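Local coordinates for putative uncharacterized protein PH0300 (Pyrococcus horikoshii, PDB 3VRH), which catalyses the ATP-dependent 2-thiolation of 5-methyluridine 54 in the T loop of tRNAs, a modification that stabilises tRNA at high temperature, at residues A[73-78]-A[104-109]; A[143-148]-A[295-300]. All coordinates share one frame; numbering follows the deposited sequence.

Contact 1 is a buried pairing inside the PP-loop domain, where strands 73-80 and 105-109 lie parallel at one margin of the central sheet. Contact 2 lies at the surface, where the end of helix 127-145 meets the irregular segment 295-300, which follows helix 285-290 and the second zinc site. Four backbone bonds and one histidine-carboxylate bond join the strands of contact 1; contact 2 uses an aspartate and an asparagine to hold the backbone of an irregular segment. The two touch: Phe298 packs on Val108, Val300 on His106 and Phe148, just past helix 127-145, on Glu75, so both segments of contact 2 lie on the Glu75-His106 face.

Contact 1 of 2, residues A[73-78]-A[104-109]; sequences NIECLH and PLHIVR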
loop_
_atom_site.group_PDB
_atom_site.type_symbol
_atom_site.label_atom_id
_atom_site.label_comp_id
_atom_site.label_asym_id
_atom_site.label_seq_id
_atom_site.Cartn_x
_atom_site.Cartn_y
_atom_site.Cartn_z
ATOM N N ASN A 73 18.129 -19.183 25.702
ATOM C CA ASN A 73 19.586 -19.138 25.751
ATOM C C ASN A 73 20.115 -18.110 24.753
ATOM O O ASN A 73 20.312 -18.411 23.580
ATOM C CB ASN A 73 20.188 -20.526 25.469
ATOM C CG ASN A 73 21.703 -20.496 25.385
ATOM O OD1 ASN A 73 22.347 -19.587 25.912
ATOM N ND2 ASN A 73 22.280 -21.488 24.715
ATOM N N ILE A 74 20.346 -16.888 25.216
ATOM C CA ILE A 74 20.670 -15.848 24.254
ATOM C C ILE A 74 22.036 -15.223 24.481
ATOM O O ILE A 74 22.458 -15.008 25.617
ATOM C CB ILE A 74 19.583 -14.757 24.198
ATOM C CG1 ILE A 74 19.498 -14.029 25.532
ATOM C CG2 ILE A 74 18.211 -15.349 23.841
ATOM C CD1 ILE A 74 19.416 -12.543 25.374
ATOM N N GLU A 75 22.732 -14.961 23.383
ATOM C CA GLU A 75 23.936 -14.144 23.406
ATOM C C GLU A 75 23.680 -12.998 22.436
ATOM O O GLU A 75 22.811 -13.110 21.564
ATOM C CB GLU A 75 25.172 -14.966 23.014
ATOM C CG GLU A 75 25.371 -16.207 23.928
ATOM C CD GLU A 75 26.646 -16.999 23.645
ATOM O OE1 GLU A 75 27.604 -16.433 23.085
ATOM O OE2 GLU A 75 26.690 -18.199 23.996
ATOM N N CYS A 76 24.409 -11.897 22.594
ATOM C CA CYS A 76 24.165 -10.731 21.769
ATOM C C CYS A 76 25.380 -10.362 20.958
ATOM O O CYS A 76 26.520 -10.626 21.364
ATOM C CB CYS A 76 23.719 -9.554 22.625
ATOM S SG CYS A 76 22.287 -9.950 23.621
ATOM N N LEU A 77 25.124 -9.767 19.798
ATOM C CA LEU A 77 26.177 -9.277 18.933
ATOM C C LEU A 77 25.900 -7.821 18.592
ATOM O O LEU A 77 24.809 -7.488 18.122
ATOM C CB LEU A 77 26.239 -10.093 17.643
ATOM C CG LEU A 77 27.044 -9.469 16.500
ATOM C CD1 LEU A 77 28.522 -9.429 16.843
ATOM C CD2 LEU A 77 26.814 -10.216 15.186
ATOM N N HIS A 78 26.888 -6.959 18.819
ATOM C CA HIS A 78 26.775 -5.570 18.411
ATOM C C HIS A 78 27.718 -5.298 17.272
ATOM O O HIS A 78 28.912 -5.556 17.381
ATOM C CB HIS A 78 27.104 -4.621 19.553
ATOM C CG HIS A 78 27.188 -3.192 19.128
ATOM N ND1 HIS A 78 26.078 -2.455 18.780
ATOM C CD2 HIS A 78 28.251 -2.367 18.982
ATOM C CE1 HIS A 78 26.452 -1.234 18.440
ATOM N NE2 HIS A 78 27.766 -1.152 18.563
ATOM N N PRO A 104 25.869 -12.368 27.408
ATOM C CA PRO A 104 27.202 -12.162 26.823
ATOM C C PRO A 104 27.084 -11.295 25.562
ATOM O O PRO A 104 26.166 -11.501 24.757
ATOM C CB PRO A 104 27.641 -13.575 26.409
ATOM C CG PRO A 104 26.716 -14.515 27.133
ATOM C CD PRO A 104 25.426 -13.768 27.343
ATOM N N LEU A 105 28.001 -10.351 25.387
ATOM C CA LEU A 105 27.945 -9.477 24.221
ATOM C C LEU A 105 29.220 -9.589 23.407
ATOM O O LEU A 105 30.327 -9.376 23.914
ATOM C CB LEU A 105 27.699 -8.022 24.633
ATOM C CG LEU A 105 27.904 -6.976 23.534
ATOM C CD1 LEU A 105 26.921 -7.186 22.371
ATOM C CD2 LEU A 105 27.732 -5.603 24.153
ATOM N N HIS A 106 29.056 -9.955 22.147
ATOM C CA HIS A 106 30.179 -10.026 21.223
ATOM C C HIS A 106 30.176 -8.763 20.393
ATOM O O HIS A 106 29.105 -8.243 20.043
ATOM C CB HIS A 106 30.021 -11.229 20.309
ATOM C CG HIS A 106 29.713 -12.499 21.040
ATOM N ND1 HIS A 106 30.687 -13.248 21.666
ATOM C CD2 HIS A 106 28.544 -13.153 21.248
ATOM C CE1 HIS A 106 30.130 -14.309 22.227
ATOM N NE2 HIS A 106 28.830 -14.273 21.990
ATOM N N ILE A 107 31.362 -8.264 20.071
ATOM C CA ILE A 107 31.443 -7.063 19.261
ATOM C C ILE A 107 32.289 -7.249 18.013
ATOM O O ILE A 107 33.417 -7.756 18.084
ATOM C CB ILE A 107 31.990 -5.874 20.066
ATOM C CG1 ILE A 107 31.182 -5.695 21.352
ATOM C CG2 ILE A 107 31.973 -4.595 19.200
ATOM C CD1 ILE A 107 31.846 -4.808 22.384
ATOM N N VAL A 108 31.715 -6.844 16.879
ATOM C CA VAL A 108 32.426 -6.727 15.617
ATOM C C VAL A 108 32.490 -5.266 15.184
ATOM O O VAL A 108 31.452 -4.602 15.001
ATOM C CB VAL A 108 31.734 -7.535 14.503
ATOM C CG1 VAL A 108 32.452 -7.343 13.167
ATOM C CG2 VAL A 108 31.682 -9.003 14.873
ATOM N N ARG A 109 33.705 -4.763 15.016
ATOM C CA ARG A 109 33.911 -3.398 14.577
ATOM C C ARG A 109 34.205 -3.406 13.081
ATOM O O ARG A 109 35.247 -3.874 12.643
ATOM C CB ARG A 109 35.054 -2.762 15.355
ATOM C CG ARG A 109 34.868 -2.810 16.856
ATOM C CD ARG A 109 35.057 -1.436 17.460
ATOM N NE ARG A 109 34.837 -1.405 18.905
ATOM C CZ ARG A 109 35.755 -1.016 19.794
ATOM N NH1 ARG A 109 36.959 -0.630 19.385
ATOM N NH2 ARG A 109 35.480 -1.016 21.097
#
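With CG turned anti to the carbonyl carbon in both residues (chi1 -57° in Glu75, -49° in His106), the carboxylate of Glu75 and the imidazole of His106 meet on one face of a parallel strand pair. Strands 73-80 and 105-109 are the two strands of a beta-alpha-beta unit, joined through helix 87-101, in the nucleotide-binding PP-loop domain. The extended glutamate chain carries OE1 to NE2 of His106 at 2.7 Å, a short bond that arrives almost in the ring plane and holds the imidazole by its edge. OE2 of Glu75 forms a salt bridge with Arg49, so the carboxylate, whose negative charge would strengthen its pull on the N-H, ties three strands together.

The backbones join as parallel strands do: Cys76 N bonds to Pro104 O and His106 N to Cys76 O, then His78 N to His106 O and Val108 N to His78 O. Proline suits the start of the edge strand: lacking an N-H, it presents CD to Ile74 O, 3.7 Å away. Its CG meets CG of Glu75, the side chains crossing at about a right angle.

On the opposite face Cys76, His78 and Leu105 point to helix 87-101, and CD1 of Leu105 lies 3.8 Å from CB of His78. The ring of His78 lies against Glu91 and Ala94 of that helix, Ile107 CG2 at its edge, and ND1 bonds to Val54 O. Leu77, on the face of His106, is a branched apolar residue suited to this buried layer near the ATP-binding residues Ala53 and Ile79; its CD1 touches CG2 of Val108 at 3.7 Å.

Contact 2 of 2, residues A[143-148]-A[295-300]; sequences AYDNGF and EINFKV
Asp145 and Asn146, at the last turn of helix 127-145 and just beyond it, reach across to the backbone of Phe298 and Val300 with similar first torsions. In Asp145 CG stands anti to the carbonyl carbon (chi1 -75°), which directs the carboxylate at the passing chain. Its OD2 takes the N-H of Phe298 at 2.7 Å on the anti side, somewhat out of the carboxylate plane. The same oxygen forms a salt bridge with Lys141, whose ammonium also meets Glu295 and the carbonyl of Ile296.

Asn146 is suited to its place because one amide both accepts and donates. With chi2 at -82° the amide is turned to put OD1 at Val300 N, 2.9 Å away on an in-plane lone pair, and ND2 at Phe298 O. ND2 approaches that oxygen, also at 2.9 Å, nearly in its own amide plane but from well above that of the carbonyl, and bonds to Phe142 O as well. The two bonds to segment 295-300 fix the rotation of the amide.

Around Phe298 the chain bends in an Asx turn, OD1 of Asn297 accepting from Lys299 N. CD of Lys299 lies 3.7 Å from both Asp145 O and Asn146 OD1, and its bent chain returns NZ to Val300 O. The Phe298 ring leads on to Ile138 and Phe142, with CG2 of Ile296 on one face and Asp145 OD2 near its edge.

Gly147, its positive phi easily adopted without a side chain, is the C-prime residue of a Schellman motif, in which Phe148 N bonds to Ala143 O and Gly147 N to Tyr144 O. The contact thus joins the loop after helix 285-290, near the zinc ligands Cys275 and Cys287, to the PP-loop domain, a Schellman helix end meeting an Asx turn.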
loop_
_atom_site.group_PDB
_atom_site.type_symbol
_atom_site.label_atom_id
_atom_site.label_comp_id
_atom_site.label_asym_id
_atom_site.label_seq_id
_atom_site.Cartn_x
_atom_site.Cartn_y
_atom_site.Cartn_z
ATOM N N ALA A 143 26.737 -15.829 13.245
ATOM C CA ALA A 143 25.853 -16.850 13.789
ATOM C C ALA A 143 26.304 -18.216 13.295
ATOM O O ALA A 143 26.295 -19.192 14.037
ATOM C CB ALA A 143 24.413 -16.593 13.352
ATOM N N TYR A 144 26.703 -18.261 12.035
ATOM C CA TYR A 144 27.047 -19.515 11.382
ATOM C C TYR A 144 28.367 -20.063 11.920
ATOM O O TYR A 144 28.423 -21.199 12.395
ATOM C CB TYR A 144 27.103 -19.321 9.865
ATOM C CG TYR A 144 27.765 -20.458 9.121
ATOM C CD1 TYR A 144 27.175 -21.713 9.061
ATOM C CD2 TYR A 144 28.989 -20.272 8.472
ATOM C CE1 TYR A 144 27.787 -22.761 8.386
ATOM C CE2 TYR A 144 29.608 -21.310 7.790
ATOM C CZ TYR A 144 29.001 -22.552 7.748
ATOM O OH TYR A 144 29.615 -23.583 7.071
ATOM N N ASP A 145 29.408 -19.236 11.846
ATOM C CA ASP A 145 30.740 -19.565 12.345
ATOM C C ASP A 145 30.754 -20.058 13.776
ATOM O O ASP A 145 31.606 -20.865 14.143
ATOM C CB ASP A 145 31.653 -18.344 12.269
ATOM C CG ASP A 145 32.105 -18.051 10.869
ATOM O OD1 ASP A 145 31.833 -18.881 9.981
ATOM O OD2 ASP A 145 32.743 -17.001 10.651
ATOM N N ASN A 146 29.828 -19.568 14.590
ATOM C CA ASN A 146 29.825 -19.890 16.012
ATOM C C ASN A 146 28.778 -20.921 16.386
ATOM O O ASN A 146 28.546 -21.162 17.566
ATOM C CB ASN A 146 29.647 -18.624 16.866
ATOM C CG ASN A 146 30.895 -17.772 16.899
ATOM O OD1 ASN A 146 31.802 -18.045 17.676
ATOM N ND2 ASN A 146 30.960 -16.744 16.035
ATOM N N GLY A 147 28.126 -21.501 15.383
ATOM C CA GLY A 147 27.155 -22.561 15.628
ATOM C C GLY A 147 25.852 -22.164 16.305
ATOM O O GLY A 147 25.230 -22.989 16.990
ATOM N N PHE A 148 25.424 -20.914 16.121
ATOM C CA PHE A 148 24.129 -20.493 16.656
ATOM C C PHE A 148 23.011 -21.143 15.848
ATOM O O PHE A 148 23.187 -21.429 14.669
ATOM C CB PHE A 148 23.987 -18.968 16.649
ATOM C CG PHE A 148 24.763 -18.294 17.738
ATOM C CD1 PHE A 148 24.205 -18.118 19.001
ATOM C CD2 PHE A 148 26.066 -17.868 17.512
ATOM C CE1 PHE A 148 24.924 -17.521 20.008
ATOM C CE2 PHE A 148 26.792 -17.272 18.519
ATOM C CZ PHE A 148 26.217 -17.092 19.769
ATOM N N GLU A 295 38.299 -15.058 3.308
ATOM C CA GLU A 295 37.148 -15.262 4.172
ATOM C C GLU A 295 37.379 -14.600 5.524
ATOM O O GLU A 295 38.511 -14.500 5.976
ATOM C CB GLU A 295 36.884 -16.757 4.357
ATOM C CG GLU A 295 35.622 -17.052 5.151
ATOM C CD GLU A 295 35.385 -18.526 5.384
ATOM O OE1 GLU A 295 34.781 -18.868 6.427
ATOM O OE2 GLU A 295 35.791 -19.341 4.527
ATOM N N ILE A 296 36.315 -14.121 6.161
ATOM C CA ILE A 296 36.437 -13.625 7.525
ATOM C C ILE A 296 35.957 -14.683 8.493
ATOM O O ILE A 296 34.851 -15.224 8.351
ATOM C CB ILE A 296 35.653 -12.333 7.750
ATOM C CG1 ILE A 296 36.112 -11.264 6.761
ATOM C CG2 ILE A 296 35.840 -11.853 9.173
ATOM C CD1 ILE A 296 35.185 -10.098 6.673
ATOM N N ASN A 297 36.801 -14.990 9.471
ATOM C CA ASN A 297 36.482 -16.009 10.459
ATOM C C ASN A 297 35.916 -15.342 11.700
ATOM O O ASN A 297 36.647 -14.668 12.415
ATOM C CB ASN A 297 37.746 -16.790 10.815
ATOM C CG ASN A 297 37.451 -18.067 11.565
ATOM O OD1 ASN A 297 36.328 -18.291 12.019
ATOM N ND2 ASN A 297 38.463 -18.920 11.694
ATOM N N PHE A 298 34.619 -15.521 11.953
ATOM C CA PHE A 298 33.978 -14.867 13.099
ATOM C C PHE A 298 33.916 -15.733 14.345
ATOM O O PHE A 298 33.349 -15.321 15.365
ATOM C CB PHE A 298 32.583 -14.354 12.750
ATOM C CG PHE A 298 32.594 -13.160 11.849
ATOM C CD1 PHE A 298 32.952 -11.916 12.337
ATOM C CD2 PHE A 298 32.246 -13.279 10.520
ATOM C CE1 PHE A 298 32.961 -10.824 11.518
ATOM C CE2 PHE A 298 32.253 -12.183 9.691
ATOM C CZ PHE A 298 32.609 -10.955 10.185
ATOM N N LYS A 299 34.501 -16.927 14.255
ATOM C CA LYS A 299 34.600 -17.824 15.396
ATOM C C LYS A 299 35.272 -17.151 16.606
ATOM O O LYS A 299 36.323 -16.510 16.485
ATOM C CB LYS A 299 35.373 -19.088 15.001
ATOM C CG LYS A 299 35.580 -20.058 16.147
ATOM C CD LYS A 299 34.267 -20.646 16.633
ATOM C CE LYS A 299 34.508 -21.704 17.703
ATOM N NZ LYS A 299 34.866 -21.101 19.022
ATOM N N VAL A 300 34.644 -17.281 17.771
ATOM C CA VAL A 300 35.208 -16.718 18.989
ATOM C C VAL A 300 35.171 -17.745 20.118
ATOM O O VAL A 300 34.273 -18.596 20.180
ATOM C CB VAL A 300 34.481 -15.413 19.434
ATOM C CG1 VAL A 300 34.638 -14.305 18.394
ATOM C CG2 VAL A 300 33.009 -15.676 19.720
#